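Side-chain contacts in protein gp18 (PDB 3GS9), which is probably a structural component of a phage tail, a member of the prophage endopeptidase tail family whose activity is not established: residues D57-V62 against E68-Q73; E178-K183 against D300-A305; S225-T230 against T251-M256. All blocks are in the same frame, centred on the assembly; numbering follows the deposited sequence.

How the contacts relate
The three contacts do not touch one another; contact 1 precedes the others in the chain, and contact 3 is nested within the long loop that contact 2 closes. Contact 1 is a buried beta hairpin in the N-terminal tail-family region and reaches a second subunit, whereas contacts 2 and 3 lie in the longer C-terminal region and touch no other chain of the trimeric assembly. Contact 1 lies on the opposite side of the chain's centre from the other two, its centre about 30 Å from that of contact 2 and about 45 Å from that of contact 3. Contacts 2 and 3 are closer, with centres about 25 Å apart and nearest atoms about 9 Å apart.

Contact 1. Residues D57-V62 against E68-Q73; sequences DYESSV and EFVVKQ
Val71 points toward the type II turn from Asp57 to Ser60. Its CB lies 3.3 Å from Asp57 O. From there CG1 stays close to the same oxygen, 3.4 Å from Asp57 O, while CG2 sits 3.6 Å from Ser60 O and also meets Val62 CG2 at 4.0 Å. This split follows from the first torsion, which sets CG1 anti to the backbone N (chi1 173°) and leaves CG2 beside it. The backbone locks the valine in place, since Val71 N donates to Ser60 O and Val71 O receives Glu59 N.

Two polar pairs lie on the side of the hairpin away from the Val71 side chain. Glu59, bent at chi2 (-68°), brings its carboxylate to Lys72, whose NZ meets the syn lone pair of Glu59 OE2 at 2.8 Å in a salt bridge. Both ends have further partners on the second subunit: Glu59 binds Thr203 and Arg240 there, and Lys72 NZ the carbonyl of that Thr203, so the ion pair is built into the interface. Farther along, Ser61 OG donates to Glu68 OE2 over a short 2.5 Å, meeting it on the anti side and 17° out of the carboxylate plane. Val62 and Phe69 form an antiparallel hydrogen-bonded pair, with Val62 O at the edge of the Phe69 ring.

The hairpin of strands 61-64 and 67-74 packs within a curled antiparallel sheet. Strand 83-90 pairs with 67-74, with a classic beta bulge where Lys72 and Gln73 both face Arg88. Trp37 and His91 meet the Phe69 ring edge-to-face, and through Gln73 the sheet continues into the second subunit.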
# COMPACT_ATOMS: atom_id res chain seq x y z
N ASP A 57 -22.22 4.92 24.70
CA ASP A 57 -22.30 5.48 23.36
C ASP A 57 -20.87 5.92 23.00
O ASP A 57 -19.92 5.65 23.77
CB ASP A 57 -23.27 6.69 23.33
CG ASP A 57 -24.06 6.79 22.02
OD1 ASP A 57 -23.42 6.87 20.95
OD2 ASP A 57 -25.32 6.75 22.08
N TYR A 58 -20.71 6.61 21.87
CA TYR A 58 -19.41 7.18 21.46
C TYR A 58 -18.86 8.00 22.60
O TYR A 58 -19.57 8.79 23.23
CB TYR A 58 -19.48 8.06 20.21
CG TYR A 58 -20.01 7.26 19.05
CD1 TYR A 58 -19.25 6.25 18.49
CD2 TYR A 58 -21.29 7.47 18.58
CE1 TYR A 58 -19.76 5.45 17.46
CE2 TYR A 58 -21.84 6.67 17.56
CZ TYR A 58 -21.06 5.67 17.02
OH TYR A 58 -21.65 4.92 16.03
N GLU A 59 -17.58 7.79 22.84
CA GLU A 59 -16.83 8.49 23.87
C GLU A 59 -17.15 8.10 25.31
O GLU A 59 -16.50 8.65 26.24
CB GLU A 59 -16.86 10.01 23.66
CG GLU A 59 -16.44 10.42 22.22
CD GLU A 59 -14.99 10.16 21.95
OE1 GLU A 59 -14.16 10.57 22.77
OE2 GLU A 59 -14.65 9.58 20.89
N SER A 60 -18.03 7.11 25.51
CA SER A 60 -18.19 6.55 26.84
C SER A 60 -16.92 5.85 27.28
O SER A 60 -16.21 5.26 26.43
CB SER A 60 -19.34 5.55 26.91
OG SER A 60 -20.58 6.19 26.72
N SER A 61 -16.66 5.89 28.58
CA SER A 61 -15.60 5.09 29.18
C SER A 61 -16.16 3.76 29.73
O SER A 61 -17.23 3.72 30.35
CB SER A 61 -14.92 5.82 30.31
OG SER A 61 -14.16 6.92 29.83
N VAL A 62 -15.42 2.68 29.48
CA VAL A 62 -15.76 1.34 29.94
C VAL A 62 -14.61 0.86 30.80
O VAL A 62 -13.45 0.82 30.37
CB VAL A 62 -16.09 0.35 28.79
CG1 VAL A 62 -16.52 -1.00 29.36
CG2 VAL A 62 -17.20 0.93 27.90
N GLU A 68 -9.15 1.68 31.76
CA GLU A 68 -10.21 2.45 31.07
C GLU A 68 -10.08 2.31 29.55
O GLU A 68 -8.99 2.48 29.01
CB GLU A 68 -10.09 3.93 31.43
CG GLU A 68 -11.20 4.80 30.90
CD GLU A 68 -11.04 6.29 31.28
OE1 GLU A 68 -10.14 6.58 32.10
OE2 GLU A 68 -11.83 7.14 30.82
N PHE A 69 -11.21 2.03 28.91
CA PHE A 69 -11.33 1.88 27.44
C PHE A 69 -12.42 2.81 27.00
O PHE A 69 -13.41 3.02 27.74
CB PHE A 69 -11.68 0.44 27.07
CG PHE A 69 -10.69 -0.58 27.56
CD1 PHE A 69 -10.77 -1.11 28.86
CD2 PHE A 69 -9.65 -1.01 26.72
CE1 PHE A 69 -9.86 -2.04 29.32
CE2 PHE A 69 -8.73 -1.92 27.14
CZ PHE A 69 -8.80 -2.44 28.45
N VAL A 70 -12.26 3.41 25.83
CA VAL A 70 -13.17 4.44 25.36
C VAL A 70 -13.84 4.00 24.06
O VAL A 70 -13.17 3.55 23.13
CB VAL A 70 -12.36 5.72 25.10
CG1 VAL A 70 -13.27 6.82 24.58
CG2 VAL A 70 -11.70 6.11 26.39
N VAL A 71 -15.17 4.10 24.02
CA VAL A 71 -15.94 3.65 22.85
C VAL A 71 -15.64 4.58 21.65
O VAL A 71 -15.92 5.77 21.73
CB VAL A 71 -17.43 3.65 23.16
CG1 VAL A 71 -18.25 3.36 21.92
CG2 VAL A 71 -17.73 2.71 24.36
N LYS A 72 -15.02 4.03 20.59
CA LYS A 72 -14.76 4.74 19.34
C LYS A 72 -15.53 4.20 18.13
O LYS A 72 -15.80 4.94 17.19
CB LYS A 72 -13.26 4.70 19.01
CG LYS A 72 -12.35 5.48 19.97
CD LYS A 72 -12.77 6.92 19.94
CE LYS A 72 -11.72 7.87 20.34
NZ LYS A 72 -12.11 9.25 19.87
N GLN A 73 -15.83 2.89 18.13
CA GLN A 73 -16.68 2.30 17.13
C GLN A 73 -17.87 1.65 17.81
O GLN A 73 -17.73 1.09 18.89
CB GLN A 73 -15.93 1.29 16.30
CG GLN A 73 -14.92 1.95 15.42
CD GLN A 73 -13.98 0.97 14.75
OE1 GLN A 73 -13.16 0.32 15.42
NE2 GLN A 73 -14.04 0.92 13.41

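Contact 2. Residues E178-K183 against D300-A305; sequences EIYGAK and DVQIVA
Tyr180 and Gln302 slant across one another, the ring and amide planes 48° apart, and the amide nitrogen comes up obliquely to the ring: Gln302 NE2 is 3.9 Å from Tyr180 CD2. Gln302 gets there as an almost fully extended chain, its CG anti to the backbone N (chi1 -165°). The direct gap from this nitrogen to Tyr180 O, 3.6 Å, is bridged by a water that donates to Tyr180 O at 2.5 Å and accepts from Gln302 NE2 at 2.8 Å. The same nitrogen also donates to Gly285 O, so two acceptors on NE2 help to set the rotation of the amide.

At the solvent-facing margin, Lys183 and Asp300 cross at about a right angle. Their contact is made by a methylene, Lys183 CE lying 3.9 Å from Asp300 OD2; the charges themselves are farther apart, with Lys183 NZ 4.8 Å from Asp300 OD2, and any attraction is probably weak. The lysine has a second neighbour in Tyr287, with which it forms a cation-pi pair.

The loop 178-183 thus lies against strand 297-305, which runs between strands 287-292 and 318-321 in a mixed sheet, while the Tyr180 side chain reaches on to Trp31 of strand 30-32.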
# COMPACT_ATOMS: atom_id res chain seq x y z
N GLU A 178 15.64 -4.63 27.29
CA GLU A 178 16.30 -5.68 28.09
C GLU A 178 15.54 -6.06 29.34
O GLU A 178 15.64 -7.20 29.78
CB GLU A 178 17.71 -5.24 28.50
CG GLU A 178 18.64 -5.14 27.28
CD GLU A 178 18.71 -3.77 26.65
OE1 GLU A 178 17.78 -2.93 26.83
OE2 GLU A 178 19.70 -3.55 25.94
N ILE A 179 14.83 -5.11 29.94
CA ILE A 179 14.10 -5.38 31.20
C ILE A 179 12.59 -5.40 31.03
O ILE A 179 11.83 -5.25 31.99
CB ILE A 179 14.59 -4.47 32.37
CG1 ILE A 179 14.29 -2.98 32.12
CG2 ILE A 179 16.06 -4.73 32.57
CD1 ILE A 179 14.48 -2.05 33.35
N TYR A 180 12.17 -5.63 29.78
CA TYR A 180 10.78 -5.83 29.44
C TYR A 180 10.55 -7.29 29.16
O TYR A 180 10.97 -7.82 28.13
CB TYR A 180 10.44 -5.04 28.20
CG TYR A 180 9.09 -5.37 27.62
CD1 TYR A 180 7.93 -5.25 28.40
CD2 TYR A 180 8.96 -5.79 26.30
CE1 TYR A 180 6.69 -5.53 27.87
CE2 TYR A 180 7.73 -6.08 25.75
CZ TYR A 180 6.60 -5.95 26.56
OH TYR A 180 5.36 -6.25 26.02
N GLY A 181 9.86 -7.95 30.06
CA GLY A 181 9.72 -9.39 29.96
C GLY A 181 10.87 -10.13 30.61
O GLY A 181 12.05 -9.80 30.43
N ALA A 182 10.52 -11.16 31.35
CA ALA A 182 11.51 -11.99 31.99
C ALA A 182 11.44 -13.37 31.39
O ALA A 182 10.44 -13.74 30.76
CB ALA A 182 11.28 -12.04 33.50
N LYS A 183 12.54 -14.10 31.57
CA LYS A 183 12.61 -15.49 31.19
C LYS A 183 11.68 -16.28 32.11
O LYS A 183 11.77 -16.14 33.33
CB LYS A 183 14.05 -16.02 31.29
CG LYS A 183 14.93 -15.71 30.07
CD LYS A 183 15.34 -14.25 29.97
CE LYS A 183 15.92 -13.92 28.60
NZ LYS A 183 16.62 -12.59 28.59
N ASP A 300 14.77 -17.81 21.95
CA ASP A 300 13.62 -17.23 22.62
C ASP A 300 12.60 -16.62 21.65
O ASP A 300 12.94 -16.02 20.62
CB ASP A 300 14.08 -16.15 23.59
CG ASP A 300 14.76 -16.70 24.83
OD1 ASP A 300 14.42 -17.83 25.27
OD2 ASP A 300 15.64 -16.01 25.35
N VAL A 301 11.33 -16.84 21.98
CA VAL A 301 10.24 -16.12 21.37
C VAL A 301 9.55 -15.37 22.50
O VAL A 301 9.69 -15.75 23.66
CB VAL A 301 9.29 -17.04 20.61
CG1 VAL A 301 9.99 -17.59 19.38
CG2 VAL A 301 8.77 -18.15 21.52
N GLN A 302 8.87 -14.29 22.16
CA GLN A 302 8.31 -13.38 23.16
C GLN A 302 6.80 -13.32 22.95
O GLN A 302 6.31 -13.43 21.83
CB GLN A 302 8.96 -12.01 22.96
CG GLN A 302 8.81 -11.03 24.04
CD GLN A 302 9.72 -9.82 23.85
OE1 GLN A 302 10.07 -9.47 22.72
NE2 GLN A 302 10.13 -9.21 24.94
N ILE A 303 6.07 -13.10 24.04
CA ILE A 303 4.64 -12.80 23.99
C ILE A 303 4.39 -11.38 23.42
O ILE A 303 4.72 -10.38 24.05
CB ILE A 303 4.04 -12.92 25.41
CG1 ILE A 303 4.15 -14.37 25.91
CG2 ILE A 303 2.62 -12.46 25.42
CD1 ILE A 303 3.92 -14.53 27.44
N VAL A 304 3.86 -11.32 22.21
CA VAL A 304 3.69 -10.05 21.47
C VAL A 304 2.21 -9.71 21.26
O VAL A 304 1.87 -8.65 20.73
CB VAL A 304 4.44 -10.10 20.13
CG1 VAL A 304 5.93 -10.32 20.37
CG2 VAL A 304 3.89 -11.22 19.23
N ALA A 305 1.32 -10.63 21.63
CA ALA A 305 -0.12 -10.39 21.53
C ALA A 305 -0.88 -11.37 22.37
O ALA A 305 -0.40 -12.46 22.67
CB ALA A 305 -0.62 -10.45 20.07
O HOH W 1 12.16 -7.61 25.92

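Contact 3. Residues S225-T230 against T251-M256; sequences SPITYT and TVAGNM
Ile227, in an extended segment, faces Met256 with their CA atoms 7.4 Å apart, the latter closing a type II' turn that runs from Ala253 and is held by a hydrogen bond from Met256 N to Ala253 O.

The isoleucine side chain carries the contact, its CB directed at the turn. With CG1 anti to the carbonyl carbon (chi1 -58°), the longer branch reaches the first and last residues of the turn. CG1 itself is 4.3 Å from Met256 CG and 4.5 Å from Met256 CB. A further bend at chi2 (-59°) swings the terminal methyl to the other end, where Ile227 CD1 lies 4.2 Å from Ala253 CB, one methyl against another. These are ordinary van der Waals separations, and the meeting is wholly apolar.

Met256, a selenomethionine, starts out toward Ile227, but its chain turns away beyond CG, leaving SE 6.0 Å from Ile227 CG1; only its first carbons serve the contact. The residue was modelled in two conformers, and its outer end is described for one. Around the bend, Gly254 adopts a positive phi (54°), as the second position of a type II' turn requires. Asn255, next in line, is tied down by its side chain: ND2 bonds Asp160 O and OD1 is linked to Tyr250 OH. On the other segment, Ile227 and Tyr229 make backbone hydrogen bonds to Gly212 and Ile210, joining this segment to the chain around residues 210-212.

A tight turn thus leads directly into a helix, with Asn255 at the N-cap position, though its side chain makes no capping bond, and Met256 as the first residue of the short helix 256-259; one branched aliphatic residue from an extended segment packs against this turn-to-helix junction.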
# COMPACT_ATOMS: atom_id res chain seq x y z
N SER A 225 33.30 5.63 11.59
CA SER A 225 33.34 4.39 10.81
C SER A 225 32.13 3.55 11.20
O SER A 225 31.79 3.48 12.39
CB SER A 225 34.62 3.62 11.11
OG SER A 225 34.67 2.42 10.35
N PRO A 226 31.47 2.92 10.22
CA PRO A 226 30.31 2.17 10.61
C PRO A 226 30.56 1.08 11.65
O PRO A 226 31.61 0.43 11.65
CB PRO A 226 29.85 1.51 9.30
CG PRO A 226 30.98 1.62 8.39
CD PRO A 226 31.67 2.88 8.77
N ILE A 227 29.58 0.91 12.51
CA ILE A 227 29.59 -0.10 13.56
C ILE A 227 29.10 -1.44 12.93
O ILE A 227 28.17 -1.43 12.15
CB ILE A 227 28.63 0.32 14.71
CG1 ILE A 227 29.02 1.69 15.30
CG2 ILE A 227 28.56 -0.73 15.80
CD1 ILE A 227 30.39 1.76 15.87
N THR A 228 29.77 -2.55 13.23
CA THR A 228 29.30 -3.87 12.80
C THR A 228 28.91 -4.71 14.01
O THR A 228 29.59 -4.69 15.05
CB THR A 228 30.36 -4.64 11.97
OG1 THR A 228 31.40 -5.12 12.83
CG2 THR A 228 30.94 -3.75 10.87
N TYR A 229 27.79 -5.42 13.90
CA TYR A 229 27.39 -6.38 14.90
C TYR A 229 27.26 -7.74 14.21
O TYR A 229 26.56 -7.83 13.19
CB TYR A 229 26.06 -5.99 15.57
CG TYR A 229 25.58 -7.10 16.45
CD1 TYR A 229 26.31 -7.48 17.57
CD2 TYR A 229 24.44 -7.84 16.12
CE1 TYR A 229 25.89 -8.54 18.36
CE2 TYR A 229 24.02 -8.89 16.91
CZ TYR A 229 24.74 -9.24 18.03
OH TYR A 229 24.34 -10.30 18.83
N THR A 230 27.95 -8.75 14.75
CA THR A 230 27.98 -10.11 14.19
C THR A 230 27.32 -11.08 15.15
O THR A 230 27.71 -11.16 16.31
CB THR A 230 29.42 -10.60 13.94
OG1 THR A 230 30.09 -9.68 13.09
CG2 THR A 230 29.46 -11.95 13.31
N THR A 251 26.19 11.74 14.90
CA THR A 251 27.54 12.20 14.57
C THR A 251 28.61 11.47 15.41
O THR A 251 29.80 11.63 15.17
CB THR A 251 27.69 13.72 14.75
OG1 THR A 251 27.49 14.05 16.13
CG2 THR A 251 26.72 14.47 13.87
N VAL A 252 28.14 10.71 16.40
CA VAL A 252 28.94 9.78 17.19
C VAL A 252 28.11 8.52 17.33
O VAL A 252 26.90 8.56 17.19
CB VAL A 252 29.33 10.37 18.58
CG1 VAL A 252 30.30 11.53 18.41
CG2 VAL A 252 28.11 10.82 19.39
N ALA A 253 28.78 7.40 17.63
CA ALA A 253 28.12 6.11 17.67
C ALA A 253 26.89 6.08 18.58
O ALA A 253 25.88 5.48 18.22
CB ALA A 253 29.12 5.05 18.09
N GLY A 254 26.98 6.69 19.77
CA GLY A 254 25.86 6.68 20.69
C GLY A 254 25.42 5.25 20.96
O GLY A 254 26.25 4.33 21.15
N ASN A 255 24.10 5.03 20.93
CA ASN A 255 23.52 3.72 21.22
C ASN A 255 23.42 2.80 19.98
O ASN A 255 22.65 1.81 19.97
CB ASN A 255 22.15 3.92 21.88
CG ASN A 255 21.09 4.45 20.91
OD1 ASN A 255 21.32 4.51 19.69
ND2 ASN A 255 19.90 4.80 21.44
N MSE A 256 24.15 3.13 18.93
CA MSE A 256 24.01 2.39 17.66
C MSE A 256 24.28 0.89 17.79
O MSE A 256 23.54 0.10 17.26
CB MSE A 256 24.93 2.99 16.59
CG MSE A 256 24.82 2.34 15.21
SE MSE A 256 23.09 2.46 14.43
CE MSE A 256 23.19 4.37 13.83